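PDB 3V7B: DUF2020 domain-containing protein from Corynebacterium diphtheriae, which is of unknown function but belongs to a family of the Mog1p/PsbP clan, built as an antiparallel sheet packed with helices. Local coordinates for residues A[126-131]-A[139-144]. Sequence-based numbering, arbitrary orientation.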
loop_
_atom_site.group_PDB
_atom_site.type_symbol
_atom_site.label_atom_id
_atom_site.label_comp_id
_atom_site.label_asym_id
_atom_site.label_seq_id
_atom_site.Cartn_x
_atom_site.Cartn_y
_atom_site.Cartn_z
ATOM N N VAL A 126 -3.308 -4.972 -3.805
ATOM C CA VAL A 126 -3.258 -3.809 -2.941
ATOM C C VAL A 126 -2.235 -4.115 -1.824
ATOM O O VAL A 126 -2.398 -5.089 -1.064
ATOM C CB VAL A 126 -4.653 -3.466 -2.351
ATOM C CG1 VAL A 126 -4.582 -2.354 -1.295
ATOM C CG2 VAL A 126 -5.662 -3.093 -3.453
ATOM N N VAL A 127 -1.194 -3.300 -1.702
ATOM C CA VAL A 127 -0.168 -3.491 -0.657
ATOM C C VAL A 127 -0.050 -2.178 0.151
ATOM O O VAL A 127 0.045 -1.087 -0.408
ATOM C CB VAL A 127 1.238 -3.812 -1.282
ATOM C CG1 VAL A 127 2.323 -3.964 -0.235
ATOM C CG2 VAL A 127 1.186 -5.034 -2.241
ATOM N N VAL A 128 0.038 -2.291 1.463
ATOM C CA VAL A 128 0.228 -1.152 2.278
ATOM C C VAL A 128 1.349 -1.546 3.213
ATOM O O VAL A 128 1.311 -2.655 3.765
ATOM C CB VAL A 128 -1.039 -0.801 3.098
ATOM C CG1 VAL A 128 -0.804 0.282 4.112
ATOM C CG2 VAL A 128 -2.221 -0.374 2.216
ATOM N N TRP A 129 2.328 -0.650 3.315
ATOM C CA TRP A 129 3.406 -0.755 4.263
ATOM C C TRP A 129 3.208 0.402 5.248
ATOM O O TRP A 129 2.817 1.511 4.852
ATOM C CB TRP A 129 4.723 -0.557 3.541
ATOM C CG TRP A 129 5.149 -1.677 2.653
ATOM C CD1 TRP A 129 5.802 -2.824 2.996
ATOM C CD2 TRP A 129 5.009 -1.720 1.218
ATOM N NE1 TRP A 129 6.111 -3.564 1.889
ATOM C CE2 TRP A 129 5.639 -2.954 0.781
ATOM C CE3 TRP A 129 4.469 -0.850 0.263
ATOM C CZ2 TRP A 129 5.726 -3.286 -0.532
ATOM C CZ3 TRP A 129 4.516 -1.208 -1.068
ATOM C CH2 TRP A 129 5.113 -2.374 -1.483
ATOM N N SER A 130 3.482 0.138 6.506
ATOM C CA SER A 130 3.498 1.155 7.541
ATOM C C SER A 130 4.807 1.083 8.310
ATOM O O SER A 130 5.367 0.019 8.470
ATOM C CB SER A 130 2.362 0.928 8.538
ATOM O OG SER A 130 2.565 1.679 9.737
ATOM N N ASN A 131 5.246 2.223 8.831
ATOM C CA ASN A 131 6.461 2.262 9.667
ATOM C C ASN A 131 6.157 1.849 11.098
ATOM O O ASN A 131 7.057 1.846 11.928
ATOM C CB ASN A 131 7.190 3.637 9.605
ATOM C CG ASN A 131 6.447 4.741 10.341
ATOM O OD1 ASN A 131 5.312 4.568 10.767
ATOM N ND2 ASN A 131 7.113 5.908 10.503
ATOM N N GLU A 139 -3.744 -2.756 7.720
ATOM C CA GLU A 139 -5.008 -3.406 7.328
ATOM C C GLU A 139 -6.135 -2.395 7.154
ATOM O O GLU A 139 -6.870 -2.455 6.222
ATOM C CB GLU A 139 -5.385 -4.436 8.360
ATOM C CG GLU A 139 -6.718 -5.084 8.101
ATOM C CD GLU A 139 -6.975 -6.235 9.079
ATOM O OE1 GLU A 139 -5.999 -6.887 9.525
ATOM O OE2 GLU A 139 -8.149 -6.479 9.355
ATOM N N LEU A 140 -6.238 -1.432 8.056
ATOM C CA LEU A 140 -7.292 -0.386 7.988
ATOM C C LEU A 140 -7.131 0.496 6.786
ATOM O O LEU A 140 -8.103 0.812 6.096
ATOM C CB LEU A 140 -7.264 0.478 9.242
ATOM C CG LEU A 140 -7.720 -0.146 10.566
ATOM C CD1 LEU A 140 -7.368 0.741 11.785
ATOM C CD2 LEU A 140 -9.227 -0.435 10.475
HETATM N N MSE A 141 -5.874 0.840 6.505
HETATM C CA MSE A 141 -5.578 1.611 5.320
HETATM C C MSE A 141 -5.888 0.846 4.021
HETATM O O MSE A 141 -6.426 1.412 3.090
HETATM C CB MSE A 141 -4.103 2.119 5.400
HETATM C CG MSE A 141 -3.913 3.184 6.427
HETATM SE SE MSE A 141 -2.123 3.983 6.434
HETATM C CE MSE A 141 -1.103 2.584 7.299
ATOM N N ALA A 142 -5.504 -0.423 3.945
ATOM C CA ALA A 142 -5.810 -1.216 2.743
ATOM C C ALA A 142 -7.291 -1.316 2.524
ATOM O O ALA A 142 -7.782 -1.142 1.389
ATOM C CB ALA A 142 -5.222 -2.596 2.814
ATOM N N LYS A 143 -8.032 -1.639 3.565
ATOM C CA LYS A 143 -9.486 -1.730 3.478
ATOM C C LYS A 143 -10.140 -0.437 3.033
ATOM O O LYS A 143 -11.034 -0.448 2.202
ATOM C CB LYS A 143 -10.055 -2.189 4.811
ATOM C CG LYS A 143 -9.695 -3.634 5.098
ATOM C CD LYS A 143 -10.239 -4.085 6.470
ATOM C CE LYS A 143 -11.661 -4.603 6.340
ATOM N NZ LYS A 143 -12.635 -3.616 6.858
ATOM N N GLU A 144 -9.651 0.677 3.553
ATOM C CA GLU A 144 -10.187 1.967 3.206
ATOM C C GLU A 144 -9.917 2.318 1.772
ATOM O O GLU A 144 -10.838 2.792 1.073
ATOM C CB GLU A 144 -9.627 3.043 4.130
ATOM C CG GLU A 144 -10.131 4.477 3.906
ATOM C CD GLU A 144 -11.658 4.637 3.917
ATOM O OE1 GLU A 144 -12.373 3.803 4.507
ATOM O OE2 GLU A 144 -12.130 5.620 3.284
#
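V126 meets A142 through a single methyl: CG1, set anti to the backbone N (chi1 173°), comes within 4.2 Å of A142 CB, while W104 from a loop packs against the same valine. V128 sits at the middle of the contact and belongs to the nearest CA pair of the two segments, V128 CA and A142 CA, 6.1 Å apart; its two methyls divide the helix between them. V128 CG2 lies 3.7 Å from A142 N and rests on the backbone and CB of that alanine. CG1 takes the selenomethionine M141, whose chain runs across the valine at about a right angle and, bent at chi3 (-76°), carries CE to 3.9 Å from V128 CG1. S130 offers its CB to the same methyl, with S130 CB and M141 CE 4.0 Å apart, whereas the OG of this buried serine is hydrogen-bonded to N40 of helix 33-40 and to the backbone N of Q132. The side chains meet through carbon atoms, by van der Waals packing, and strand 126-130 and helix 139-144 run roughly antiparallel, their axes at 147° and 8.0 Å apart at closest approach. Such packing is characteristic of an alpha+beta fold in which a C-terminal helix, here 135-149, turns back across the central strand of an antiparallel sheet, the strand that directly precedes it, consistent with membership of the Mog1p/PsbP clan.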